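Local coordinates for protein 2-hydroxyhepta-2,4-diene-1,7-dioate isomerase (Corynebacterium glutamicum, PDB 4DBF) that probably acts as a metal-dependent oxaloacetate decarboxylase of the fumarylacetoacetate hydrolase (FAH) family, and perhaps also as an isomerase, at residues 79-84 and 247-252; 210-215 and 222-227; 130-135 and 169-174; 154-159 and 199-204. One frame throughout, in Å; residues are numbered along the deposited sequence.

Contact 1: 79-84 and 247-252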
loop_
_atom_site.group_PDB
_atom_site.type_symbol
_atom_site.label_atom_id
_atom_site.label_comp_id
_atom_site.label_asym_id
_atom_site.label_seq_id
_atom_site.Cartn_x
_atom_site.Cartn_y
_atom_site.Cartn_z
ATOM N N LEU A 79 10.942 6.774 1.775
ATOM C CA LEU A 79 10.379 5.498 2.107
ATOM C C LEU A 79 8.895 5.728 2.273
ATOM O O LEU A 79 8.412 5.929 3.322
ATOM C CB LEU A 79 10.994 4.971 3.369
ATOM C CG LEU A 79 12.470 4.684 3.303
ATOM C CD1 LEU A 79 12.910 4.081 4.615
ATOM C CD2 LEU A 79 12.826 3.789 2.156
ATOM N N PRO A 80 8.188 5.717 1.177
ATOM C CA PRO A 80 6.790 6.104 1.204
ATOM C C PRO A 80 5.890 5.106 1.898
ATOM O O PRO A 80 6.123 3.973 1.739
ATOM C CB PRO A 80 6.431 6.181 -0.254
ATOM C CG PRO A 80 7.364 5.269 -0.918
ATOM C CD PRO A 80 8.613 5.268 -0.141
ATOM N N SER A 81 4.854 5.578 2.578
ATOM C CA SER A 81 3.834 4.724 3.177
ATOM C C SER A 81 3.027 3.998 2.113
ATOM O O SER A 81 2.659 2.883 2.284
ATOM C CB SER A 81 2.913 5.480 4.138
ATOM O OG SER A 81 1.846 6.046 3.492
ATOM N N LYS A 82 2.794 4.674 1.018
ATOM C CA LYS A 82 2.222 4.070 -0.146
ATOM C C LYS A 82 2.608 4.801 -1.417
ATOM O O LYS A 82 3.050 5.898 -1.382
ATOM C CB LYS A 82 0.716 3.980 -0.025
ATOM C CG LYS A 82 0.025 5.283 0.265
ATOM C CD LYS A 82 -1.445 5.085 0.512
ATOM C CE LYS A 82 -2.165 6.396 0.666
ATOM N NZ LYS A 82 -1.801 7.137 1.869
ATOM N N VAL A 83 2.424 4.119 -2.526
ATOM C CA VAL A 83 2.683 4.640 -3.839
ATOM C C VAL A 83 1.393 4.542 -4.630
ATOM O O VAL A 83 0.867 3.484 -4.803
ATOM C CB VAL A 83 3.774 3.878 -4.568
ATOM C CG1 VAL A 83 3.963 4.464 -5.946
ATOM C CG2 VAL A 83 5.026 3.857 -3.749
ATOM N N VAL A 84 0.870 5.677 -5.035
ATOM C CA VAL A 84 -0.387 5.702 -5.747
ATOM C C VAL A 84 -0.100 6.064 -7.170
ATOM O O VAL A 84 0.575 6.991 -7.421
ATOM C CB VAL A 84 -1.383 6.698 -5.174
ATOM C CG1 VAL A 84 -2.691 6.599 -5.926
ATOM C CG2 VAL A 84 -1.586 6.492 -3.696
ATOM N N THR A 247 -6.508 9.543 2.196
ATOM C CA THR A 247 -5.577 10.438 2.838
ATOM C C THR A 247 -4.176 10.165 2.318
ATOM O O THR A 247 -3.775 9.045 2.238
ATOM C CB THR A 247 -5.562 10.284 4.381
ATOM O OG1 THR A 247 -6.805 10.659 4.924
ATOM C CG2 THR A 247 -4.506 11.142 4.998
ATOM N N LEU A 248 -3.451 11.209 1.986
ATOM C CA LEU A 248 -2.058 11.104 1.648
ATOM C C LEU A 248 -1.153 11.658 2.761
ATOM O O LEU A 248 -1.520 12.579 3.414
ATOM C CB LEU A 248 -1.790 11.791 0.321
ATOM C CG LEU A 248 -2.493 11.287 -0.944
ATOM C CD1 LEU A 248 -2.137 12.096 -2.163
ATOM C CD2 LEU A 248 -2.204 9.829 -1.143
ATOM N N LEU A 249 0.015 11.066 2.936
ATOM C CA LEU A 249 0.927 11.400 4.013
ATOM C C LEU A 249 2.253 11.923 3.451
ATOM O O LEU A 249 2.603 11.593 2.321
ATOM C CB LEU A 249 1.152 10.119 4.811
ATOM C CG LEU A 249 -0.118 9.555 5.454
ATOM C CD1 LEU A 249 0.135 8.257 6.172
ATOM C CD2 LEU A 249 -0.663 10.605 6.433
ATOM N N PRO A 250 3.022 12.723 4.247
ATOM C CA PRO A 250 4.375 13.094 3.793
ATOM C C PRO A 250 5.233 11.898 3.396
ATOM O O PRO A 250 5.316 10.895 4.128
ATOM C CB PRO A 250 5.030 13.794 5.017
ATOM C CG PRO A 250 3.822 14.234 5.910
ATOM C CD PRO A 250 2.724 13.162 5.629
ATOM N N GLY A 251 5.861 12.007 2.232
ATOM C CA GLY A 251 6.680 10.917 1.761
ATOM C C GLY A 251 5.933 10.030 0.763
ATOM O O GLY A 251 6.596 9.350 -0.024
ATOM N N ASP A 252 4.618 10.036 0.806
ATOM C CA ASP A 252 3.807 9.231 -0.160
ATOM C C ASP A 252 4.138 9.683 -1.616
ATOM O O ASP A 252 4.411 10.865 -1.879
ATOM C CB ASP A 252 2.312 9.412 0.051
ATOM C CG ASP A 252 1.747 8.517 1.146
ATOM O OD1 ASP A 252 2.496 7.680 1.690
ATOM O OD2 ASP A 252 0.569 8.661 1.432
HETATM O O HOH W 1 4.678 8.403 3.570
#

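Contact 2: 210-215 and 222-227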
loop_
_atom_site.group_PDB
_atom_site.type_symbol
_atom_site.label_atom_id
_atom_site.label_comp_id
_atom_site.label_asym_id
_atom_site.label_seq_id
_atom_site.Cartn_x
_atom_site.Cartn_y
_atom_site.Cartn_z
ATOM N N ILE A 210 9.854 13.177 -21.421
ATOM C CA ILE A 210 10.253 12.123 -20.496
ATOM C C ILE A 210 10.791 11.001 -21.367
ATOM O O ILE A 210 10.041 10.452 -22.168
ATOM C CB ILE A 210 9.067 11.643 -19.671
ATOM C CG1 ILE A 210 8.575 12.745 -18.725
ATOM C CG2 ILE A 210 9.448 10.355 -18.876
ATOM C CD1 ILE A 210 7.223 12.422 -18.103
ATOM N N LYS A 211 12.089 10.715 -21.270
ATOM C CA LYS A 211 12.721 9.821 -22.208
ATOM C C LYS A 211 13.265 8.627 -21.465
ATOM O O LYS A 211 13.602 8.763 -20.268
ATOM C CB LYS A 211 13.832 10.544 -22.962
ATOM C CG LYS A 211 13.243 11.596 -23.949
ATOM C CD LYS A 211 14.330 12.481 -24.616
ATOM C CE LYS A 211 13.689 13.281 -25.781
ATOM N NZ LYS A 211 14.752 13.823 -26.616
ATOM N N ALA A 212 13.330 7.471 -22.136
ATOM C CA ALA A 212 13.937 6.286 -21.560
ATOM C C ALA A 212 14.817 5.592 -22.596
ATOM O O ALA A 212 14.412 5.411 -23.755
ATOM C CB ALA A 212 12.870 5.341 -21.067
ATOM N N ARG A 213 16.014 5.242 -22.173
ATOM C CA ARG A 213 16.972 4.563 -23.019
ATOM C C ARG A 213 17.246 3.188 -22.439
ATOM O O ARG A 213 17.666 3.081 -21.254
ATOM C CB ARG A 213 18.256 5.391 -23.095
ATOM C CG ARG A 213 18.010 6.733 -23.820
ATOM C CD ARG A 213 19.194 7.670 -23.768
ATOM N NE ARG A 213 18.887 8.852 -24.568
ATOM C CZ ARG A 213 18.295 9.952 -24.113
ATOM N NH1 ARG A 213 17.934 10.075 -22.822
ATOM N NH2 ARG A 213 18.064 10.939 -24.960
ATOM N N LEU A 214 16.999 2.163 -23.261
ATOM C CA LEU A 214 17.236 0.789 -22.906
ATOM C C LEU A 214 18.517 0.306 -23.563
ATOM O O LEU A 214 18.651 0.357 -24.792
ATOM C CB LEU A 214 16.090 -0.116 -23.369
ATOM C CG LEU A 214 16.093 -1.626 -23.064
ATOM C CD1 LEU A 214 16.064 -1.971 -21.560
ATOM C CD2 LEU A 214 14.909 -2.338 -23.777
ATOM N N THR A 215 19.438 -0.184 -22.740
ATOM C CA THR A 215 20.621 -0.802 -23.273
ATOM C C THR A 215 20.361 -2.315 -23.285
ATOM O O THR A 215 20.169 -2.923 -22.235
ATOM C CB THR A 215 21.829 -0.443 -22.375
ATOM O OG1 THR A 215 21.985 0.990 -22.334
ATOM C CG2 THR A 215 23.171 -1.191 -22.828
ATOM N N LEU A 222 16.433 4.594 -27.749
ATOM C CA LEU A 222 15.353 5.396 -27.166
ATOM C C LEU A 222 14.081 4.618 -27.319
ATOM O O LEU A 222 13.621 4.373 -28.430
ATOM C CB LEU A 222 15.227 6.751 -27.913
ATOM C CG LEU A 222 14.189 7.824 -27.514
ATOM C CD1 LEU A 222 14.330 8.242 -26.026
ATOM C CD2 LEU A 222 14.315 9.092 -28.382
ATOM N N LYS A 223 13.493 4.208 -26.208
ATOM C CA LYS A 223 12.374 3.278 -26.242
ATOM C C LYS A 223 11.154 3.859 -25.541
ATOM O O LYS A 223 10.089 3.245 -25.489
ATOM C CB LYS A 223 12.814 1.937 -25.643
ATOM C CG LYS A 223 13.778 1.137 -26.549
ATOM C CD LYS A 223 13.064 0.627 -27.809
ATOM C CE LYS A 223 13.931 -0.343 -28.606
ATOM N NZ LYS A 223 13.101 -1.176 -29.524
ATOM N N GLN A 224 11.303 5.096 -25.100
ATOM C CA GLN A 224 10.215 5.953 -24.660
ATOM C C GLN A 224 10.536 7.423 -24.873
ATOM O O GLN A 224 11.577 7.873 -24.539
ATOM C CB GLN A 224 9.803 5.722 -23.197
ATOM C CG GLN A 224 8.624 6.564 -22.741
ATOM C CD GLN A 224 8.403 6.573 -21.233
ATOM O OE1 GLN A 224 7.893 7.511 -20.688
ATOM N NE2 GLN A 224 8.767 5.517 -20.587
ATOM N N ASP A 225 9.583 8.147 -25.414
ATOM C CA ASP A 225 9.774 9.507 -25.798
ATOM C C ASP A 225 8.428 10.196 -25.694
ATOM O O ASP A 225 7.746 10.376 -26.671
ATOM C CB ASP A 225 10.259 9.518 -27.232
ATOM C CG ASP A 225 10.791 10.844 -27.679
ATOM O OD1 ASP A 225 10.890 11.778 -26.907
ATOM O OD2 ASP A 225 11.130 10.933 -28.852
ATOM N N SER A 226 8.066 10.551 -24.480
ATOM C CA SER A 226 6.771 11.081 -24.158
ATOM C C SER A 226 6.880 12.498 -23.596
ATOM O O SER A 226 7.940 13.024 -23.467
ATOM C CB SER A 226 6.081 10.153 -23.159
ATOM O OG SER A 226 6.798 10.041 -21.974
ATOM N N ASN A 227 5.759 13.107 -23.289
ATOM C CA ASN A 227 5.773 14.439 -22.735
ATOM C C ASN A 227 4.654 14.599 -21.753
ATOM O O ASN A 227 3.605 14.111 -21.989
ATOM C CB ASN A 227 5.680 15.453 -23.845
ATOM C CG ASN A 227 5.991 16.837 -23.393
ATOM O OD1 ASN A 227 5.234 17.435 -22.692
ATOM N ND2 ASN A 227 7.092 17.357 -23.837
#

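Contact 3: 130-135 and 169-174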
loop_
_atom_site.group_PDB
_atom_site.type_symbol
_atom_site.label_atom_id
_atom_site.label_comp_id
_atom_site.label_asym_id
_atom_site.label_seq_id
_atom_site.Cartn_x
_atom_site.Cartn_y
_atom_site.Cartn_z
ATOM N N ALA A 130 7.494 -13.905 -14.016
ATOM C CA ALA A 130 7.160 -12.569 -14.453
ATOM C C ALA A 130 7.794 -12.316 -15.791
ATOM O O ALA A 130 8.973 -12.192 -15.874
ATOM C CB ALA A 130 7.641 -11.522 -13.454
ATOM N N THR A 131 6.985 -12.238 -16.822
ATOM C CA THR A 131 7.460 -12.181 -18.177
ATOM C C THR A 131 6.873 -11.003 -18.917
ATOM O O THR A 131 5.934 -10.409 -18.484
ATOM C CB THR A 131 7.145 -13.497 -18.922
ATOM O OG1 THR A 131 5.757 -13.755 -18.906
ATOM C CG2 THR A 131 7.830 -14.642 -18.281
ATOM N N LYS A 132 7.465 -10.672 -20.033
ATOM C CA LYS A 132 7.206 -9.434 -20.704
ATOM C C LYS A 132 7.218 -8.225 -19.755
ATOM O O LYS A 132 6.273 -7.510 -19.692
ATOM C CB LYS A 132 5.928 -9.467 -21.517
ATOM C CG LYS A 132 5.914 -8.375 -22.550
ATOM C CD LYS A 132 4.782 -8.514 -23.533
ATOM C CE LYS A 132 4.560 -7.237 -24.287
ATOM N NZ LYS A 132 3.366 -7.349 -25.128
ATOM N N VAL A 133 8.328 -8.037 -19.059
ATOM C CA VAL A 133 8.501 -6.960 -18.107
ATOM C C VAL A 133 8.971 -5.689 -18.758
ATOM O O VAL A 133 10.064 -5.614 -19.246
ATOM C CB VAL A 133 9.474 -7.359 -17.012
ATOM C CG1 VAL A 133 9.714 -6.241 -16.052
ATOM C CG2 VAL A 133 8.995 -8.579 -16.308
ATOM N N GLU A 134 8.110 -4.698 -18.758
ATOM C CA GLU A 134 8.401 -3.406 -19.348
ATOM C C GLU A 134 8.613 -2.318 -18.299
ATOM O O GLU A 134 8.140 -2.413 -17.223
ATOM C CB GLU A 134 7.292 -2.980 -20.314
ATOM C CG GLU A 134 7.071 -3.965 -21.440
ATOM C CD GLU A 134 6.080 -3.526 -22.488
ATOM O OE1 GLU A 134 5.332 -2.603 -22.288
ATOM O OE2 GLU A 134 6.085 -4.123 -23.541
ATOM N N PHE A 135 9.317 -1.285 -18.681
ATOM C CA PHE A 135 9.511 -0.128 -17.868
ATOM C C PHE A 135 8.510 0.932 -18.263
ATOM O O PHE A 135 7.933 0.867 -19.289
ATOM C CB PHE A 135 10.888 0.418 -18.109
ATOM C CG PHE A 135 11.103 0.864 -19.502
ATOM C CD1 PHE A 135 10.744 2.117 -19.895
ATOM C CD2 PHE A 135 11.608 0.006 -20.438
ATOM C CE1 PHE A 135 10.917 2.512 -21.178
ATOM C CE2 PHE A 135 11.801 0.405 -21.721
ATOM C CZ PHE A 135 11.453 1.661 -22.087
ATOM N N SER A 169 6.518 -3.161 -14.936
ATOM C CA SER A 169 5.257 -3.876 -15.048
ATOM C C SER A 169 5.472 -5.162 -15.899
ATOM O O SER A 169 5.985 -5.039 -17.040
ATOM C CB SER A 169 4.260 -3.000 -15.860
ATOM O OG SER A 169 4.361 -1.587 -15.486
ATOM N N SER A 170 5.089 -6.319 -15.356
ATOM C CA SER A 170 5.028 -7.574 -16.156
ATOM C C SER A 170 3.735 -7.499 -16.973
ATOM O O SER A 170 2.642 -7.617 -16.399
ATOM C CB SER A 170 4.949 -8.793 -15.243
ATOM O OG SER A 170 4.668 -9.992 -16.014
ATOM N N ARG A 171 3.829 -7.273 -18.276
ATOM C CA ARG A 171 2.594 -7.181 -19.096
ATOM C C ARG A 171 1.829 -8.491 -19.132
ATOM O O ARG A 171 0.608 -8.513 -19.220
ATOM C CB ARG A 171 2.926 -6.797 -20.530
ATOM C CG ARG A 171 3.667 -5.504 -20.643
ATOM C CD ARG A 171 2.864 -4.267 -20.116
ATOM N NE ARG A 171 3.571 -3.046 -20.414
ATOM C CZ ARG A 171 3.385 -1.879 -19.771
ATOM N NH1 ARG A 171 2.538 -1.795 -18.767
ATOM N NH2 ARG A 171 4.129 -0.835 -20.067
ATOM N N ASP A 172 2.558 -9.599 -19.090
ATOM C CA ASP A 172 1.907 -10.911 -19.047
ATOM C C ASP A 172 1.097 -11.121 -17.792
ATOM O O ASP A 172 -0.027 -11.712 -17.831
ATOM C CB ASP A 172 2.953 -12.055 -19.181
ATOM C CG ASP A 172 3.536 -12.170 -20.604
ATOM O OD1 ASP A 172 2.993 -11.536 -21.535
ATOM O OD2 ASP A 172 4.619 -12.825 -20.764
ATOM N N LEU A 173 1.651 -10.707 -16.628
ATOM C CA LEU A 173 0.867 -10.858 -15.386
ATOM C C LEU A 173 -0.309 -9.887 -15.347
ATOM O O LEU A 173 -1.375 -10.278 -14.780
ATOM C CB LEU A 173 1.709 -10.693 -14.112
ATOM C CG LEU A 173 2.799 -11.765 -13.909
ATOM C CD1 LEU A 173 3.667 -11.361 -12.738
ATOM C CD2 LEU A 173 2.213 -13.165 -13.673
ATOM N N GLN A 174 -0.143 -8.687 -15.911
ATOM C CA GLN A 174 -1.262 -7.747 -15.924
ATOM C C GLN A 174 -2.483 -8.422 -16.629
ATOM O O GLN A 174 -3.629 -8.380 -16.134
ATOM C CB GLN A 174 -0.937 -6.510 -16.687
ATOM C CG GLN A 174 -0.142 -5.501 -15.955
ATOM C CD GLN A 174 0.070 -4.237 -16.790
ATOM O OE1 GLN A 174 1.099 -4.017 -17.367
ATOM N NE2 GLN A 174 -0.943 -3.400 -16.844
#

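Contact 4: 154-159 and 199-204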
loop_
_atom_site.group_PDB
_atom_site.type_symbol
_atom_site.label_atom_id
_atom_site.label_comp_id
_atom_site.label_asym_id
_atom_site.label_seq_id
_atom_site.Cartn_x
_atom_site.Cartn_y
_atom_site.Cartn_z
ATOM N N ASP A 154 -5.396 24.029 -5.613
ATOM C CA ASP A 154 -4.482 24.096 -4.428
ATOM C C ASP A 154 -3.395 22.984 -4.409
ATOM O O ASP A 154 -2.731 22.784 -3.407
ATOM C CB ASP A 154 -5.279 24.007 -3.116
ATOM C CG ASP A 154 -6.282 25.151 -2.971
ATOM O OD1 ASP A 154 -7.349 24.926 -2.370
ATOM O OD2 ASP A 154 -6.000 26.248 -3.491
ATOM N N TRP A 155 -3.171 22.306 -5.525
ATOM C CA TRP A 155 -2.295 21.122 -5.500
ATOM C C TRP A 155 -0.892 21.393 -5.038
ATOM O O TRP A 155 -0.312 20.581 -4.323
ATOM C CB TRP A 155 -2.321 20.405 -6.834
ATOM C CG TRP A 155 -1.615 21.044 -7.963
ATOM C CD1 TRP A 155 -2.165 21.843 -8.954
ATOM C CD2 TRP A 155 -0.253 20.875 -8.296
ATOM N NE1 TRP A 155 -1.206 22.211 -9.836
ATOM C CE2 TRP A 155 -0.021 21.610 -9.489
ATOM C CE3 TRP A 155 0.807 20.154 -7.718
ATOM C CZ2 TRP A 155 1.213 21.675 -10.085
ATOM C CZ3 TRP A 155 2.035 20.206 -8.316
ATOM C CH2 TRP A 155 2.237 20.983 -9.500
ATOM N N LYS A 156 -0.324 22.530 -5.441
ATOM C CA LYS A 156 1.041 22.879 -5.058
ATOM C C LYS A 156 1.312 22.938 -3.570
ATOM O O LYS A 156 2.392 22.592 -3.140
ATOM C CB LYS A 156 1.534 24.189 -5.732
ATOM C CG LYS A 156 1.709 24.049 -7.260
ATOM C CD LYS A 156 2.284 25.291 -7.930
ATOM C CE LYS A 156 2.084 25.178 -9.445
ATOM N NZ LYS A 156 2.837 26.182 -10.287
ATOM N N SER A 157 0.336 23.304 -2.786
ATOM C CA SER A 157 0.509 23.420 -1.355
ATOM C C SER A 157 0.825 22.097 -0.632
ATOM O O SER A 157 1.283 22.114 0.453
ATOM C CB SER A 157 -0.715 24.046 -0.754
ATOM O OG SER A 157 -1.743 23.115 -0.666
ATOM N N VAL A 158 0.569 20.971 -1.282
ATOM C CA VAL A 158 0.792 19.670 -0.673
ATOM C C VAL A 158 1.981 18.904 -1.226
ATOM O O VAL A 158 2.286 17.862 -0.729
ATOM C CB VAL A 158 -0.437 18.752 -0.756
ATOM C CG1 VAL A 158 -1.640 19.327 -0.079
ATOM C CG2 VAL A 158 -0.728 18.335 -2.165
ATOM N N VAL A 159 2.615 19.406 -2.265
ATOM C CA VAL A 159 3.751 18.696 -2.792
ATOM C C VAL A 159 5.122 19.197 -2.316
ATOM O O VAL A 159 5.411 20.362 -2.336
ATOM C CB VAL A 159 3.690 18.352 -4.304
ATOM C CG1 VAL A 159 2.340 18.519 -4.949
ATOM C CG2 VAL A 159 4.865 18.843 -5.105
ATOM N N ASP A 199 11.972 22.785 -6.318
ATOM C CA ASP A 199 11.593 24.007 -7.131
ATOM C C ASP A 199 10.635 23.527 -8.221
ATOM O O ASP A 199 11.018 23.313 -9.343
ATOM C CB ASP A 199 12.857 24.683 -7.705
ATOM C CG ASP A 199 12.559 25.973 -8.529
ATOM O OD1 ASP A 199 11.387 26.437 -8.612
ATOM O OD2 ASP A 199 13.549 26.462 -9.116
ATOM N N ILE A 200 9.379 23.307 -7.875
ATOM C CA ILE A 200 8.488 22.673 -8.855
ATOM C C ILE A 200 8.083 23.571 -10.036
ATOM O O ILE A 200 7.678 23.070 -11.090
ATOM C CB ILE A 200 7.255 22.056 -8.214
ATOM C CG1 ILE A 200 6.532 23.088 -7.348
ATOM C CG2 ILE A 200 7.627 20.749 -7.429
ATOM C CD1 ILE A 200 5.040 22.877 -7.419
ATOM N N ASN A 201 8.195 24.886 -9.853
ATOM C CA ASN A 201 8.049 25.827 -10.980
ATOM C C ASN A 201 9.109 25.751 -12.044
ATOM O O ASN A 201 8.874 26.171 -13.178
ATOM C CB ASN A 201 7.941 27.257 -10.469
ATOM C CG ASN A 201 6.528 27.641 -10.240
ATOM O OD1 ASN A 201 6.059 28.634 -10.800
ATOM N ND2 ASN A 201 5.794 26.810 -9.500
ATOM N N SER A 202 10.284 25.239 -11.689
ATOM C CA SER A 202 11.349 25.023 -12.670
ATOM C C SER A 202 10.986 23.923 -13.698
ATOM O O SER A 202 11.743 23.694 -14.648
ATOM C CB SER A 202 12.686 24.703 -11.981
ATOM O OG SER A 202 12.735 23.355 -11.525
ATOM N N ILE A 203 9.832 23.278 -13.503
ATOM C CA ILE A 203 9.401 22.150 -14.317
ATOM C C ILE A 203 8.160 22.567 -15.060
ATOM O O ILE A 203 7.135 22.875 -14.458
ATOM C CB ILE A 203 9.093 20.868 -13.451
ATOM C CG1 ILE A 203 10.315 20.405 -12.668
ATOM C CG2 ILE A 203 8.469 19.771 -14.292
ATOM C CD1 ILE A 203 11.547 20.189 -13.516
ATOM N N ASP A 204 8.251 22.571 -16.385
ATOM C CA ASP A 204 7.124 22.964 -17.227
ATOM C C ASP A 204 6.153 21.802 -17.563
ATOM O O ASP A 204 6.390 21.007 -18.466
ATOM C CB ASP A 204 7.680 23.648 -18.483
ATOM C CG ASP A 204 6.612 24.361 -19.301
ATOM O OD1 ASP A 204 7.023 25.098 -20.224
ATOM O OD2 ASP A 204 5.395 24.191 -19.055
#

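Contact 1: 79-84 and 247-252
The start of the parallel pairing between strands 83-87 and 253-255 is held by Ser81 and Lys82, which close on Asp252 at the end of a type II turn. The carboxylate of Asp252 is shared between two sets of donors. Its OD1 receives the hydroxyl OG of Ser81 at 2.5 Å through the syn lone pair, and the backbone N of Lys82 reaches the same OD1 at 3.1 Å from well above the carboxylate plane. The other oxygen, OD2, forms a salt bridge with Lys82 NZ at 2.9 Å, on its syn side, while Leu249 N meets OD2 from the opposite face; four bonds thus fix the rotation of a buried group. The extended lysine chain turns only at its last torsion (chi4 -67°), which brings NZ within 2.8 Å of Thr247 O, in the carbonyl plane. Lys82 and Val84 also bond the backbone of Val253 and so carry the pairing into strand 253-255. The turn, Leu249 to Asp252, has the classic sequence: Pro250 supplies its bend, and Gly251 adopts a positive phi of 98° that would press a CB against the preceding carbonyl. Water 1 joins Ser81 N, Pro250 O and Asp252 OD1. Pro80 lays CB 3.2 Å from Gly251 O, a buried acceptor without a polar partner, and Val84 CG2 meets Leu248 CD2 at 4.2 Å beside Ile242 of helix 235-243.

Contact 2: 210-215 and 222-227
Ile210 and Ser226 form a hydrogen-bonded antiparallel pair: Ile210 N donates to Ser226 O at 2.8 Å, and Ser226 N returns a nearly straight bond (174°) to Ile210 O at 3.0 Å. The ladder continues with Ala212 N to Gln224 O at 3.0 Å. Beyond it the register slips, because Lys223 and Gln224 both face Ala212: Lys223 N gives Ala212 O a good bond of 2.9 Å, whereas the one from Gln224 N is weak.

Apolar contacts fall on both faces. On that of Ile210, Ala212 and Gln224, Ala212 CB touches Gln224 CB at 3.8 Å, and the small alanine leaves room for Phe135 of strand 133-143. On the other face Leu222 CD1 leans on Lys211 CB at 3.9 Å, the two side chains crossing at a slant.

The charged pair within the hairpin is loose. Lys211 and Asp225 run side by side in the same direction, yet Lys211 NZ stays 4.4 Å from Asp225 OD1, beyond a salt bridge, as suits solvent-facing residues. Salt bridges instead lead outward, from Lys223 to Glu263 and from Arg213 to Glu274.

The whole is a beta hairpin interrupted by a classic beta bulge, with 219-227 the outermost strand of its five-stranded sheet within the chain.

Contact 3: 130-135 and 169-174
Arg171 and Glu134 meet almost at right angles, the guanidinium and carboxylate planes 87° apart. Glu134 OE1 lies in the plane of the guanidinium, at its edge, in a salt bridge of 2.6 Å to Arg171 NE, but the donor stands well above the carboxylate plane. A bend at chi2 (-62°) folds the arginine back across Glu134, and Arg171 NH1 is held from another edge by Gln174 OE1 at 3.0 Å. Lys132 lays its aliphatic chain obliquely over Arg171, CD 3.9 Å from Arg171 CB, leaving its amine beyond.

In the backbone, Glu134 and Ser169 form an antiparallel hydrogen-bonded pair, with Glu134 N to Ser169 O at 2.8 Å. Ser170 then caps helix 171-177: its OG, anti to the backbone N (chi1 171°), accepts from Leu173 N and donates its own hydroxyl hydrogen to Thr131 O at 2.8 Å, a lone-pair bond in the carbonyl plane. A serine suits this double duty. Leu173 CD1 rests on Ala130 CB at 4.0 Å.

Arg171 also makes a salt bridge with Glu136, a magnesium ligand, and Glu134 OE1 accepts from Thr262 N. Arg171 is thus a second-shell residue, backed by Glu134, and may orient and polarise a metal-binding carboxylate.

Contact 4: 154-159 and 199-204
A turn with helical backbone angles but without the regular bonds (155-157) and a 3-10 turn (200-202) approach without touching through their backbones, the nearest CA atoms being those of Lys156 and Ile200 at 8.4 Å, so that side chains must bridge the distance. Each turn is closed in the same way: Ser157 N and OG both donate to Asp154 O, and Ser202 N and OG both donate to Asp199 O. Serine suits these places because its short hydroxyl can fold back to reinforce the backbone bond three residues away.

Ile200 does most of the touching. With its CG1 set between the backbone N and the carbonyl carbon (chi1 53°), the methyl CD1 reaches out to Lys156 CG at 3.5 Å and also meets Trp155 CH2 at 4.0 Å. Indole and isoleucine come from opposite directions, the methyl arriving obliquely at the far end of the six-membered ring. The other branch, CG2 of Ile200, meets Val159 CG2 at 4.1 Å, so the two ends of a branched residue serve different neighbours. In the fold, the contact joins the loop leading into strand 159-170 to the loop after strand 190-197; Phe162 of the former strand touches both Trp155 and Ile200, while Met235 and Ile239 of helix 235-243 pack against the indole.

The lysine is used chiefly for its methylenes. Its CG sits 3.6 Å above the plane of the Trp155 ring, over the centre, and Val159 CG1 approaches that ring at an edge. From there the lysine chain runs out extended along the surface, and its amine comes close to the amide of Asn201, the two side chains crossing at about a right angle.

Contacts 1 and 3 are largely buried and rich in polar bonds, contact 2 is half buried, and contact 4 lies at the surface, relying on apolar touches between loops. Contacts 1 and 3 both reach strands of the same beta system, yet their centres are about 24 Å apart: a carboxylate organises a turn in the first, whereas in the third a salt bridge stands behind the magnesium site. Contacts 2 and 3 meet directly through the ring of Phe135, so the hairpin packs against the metal-binding strand. Contact 4 lies far from that site, its centre about 32 Å from that of contact 3.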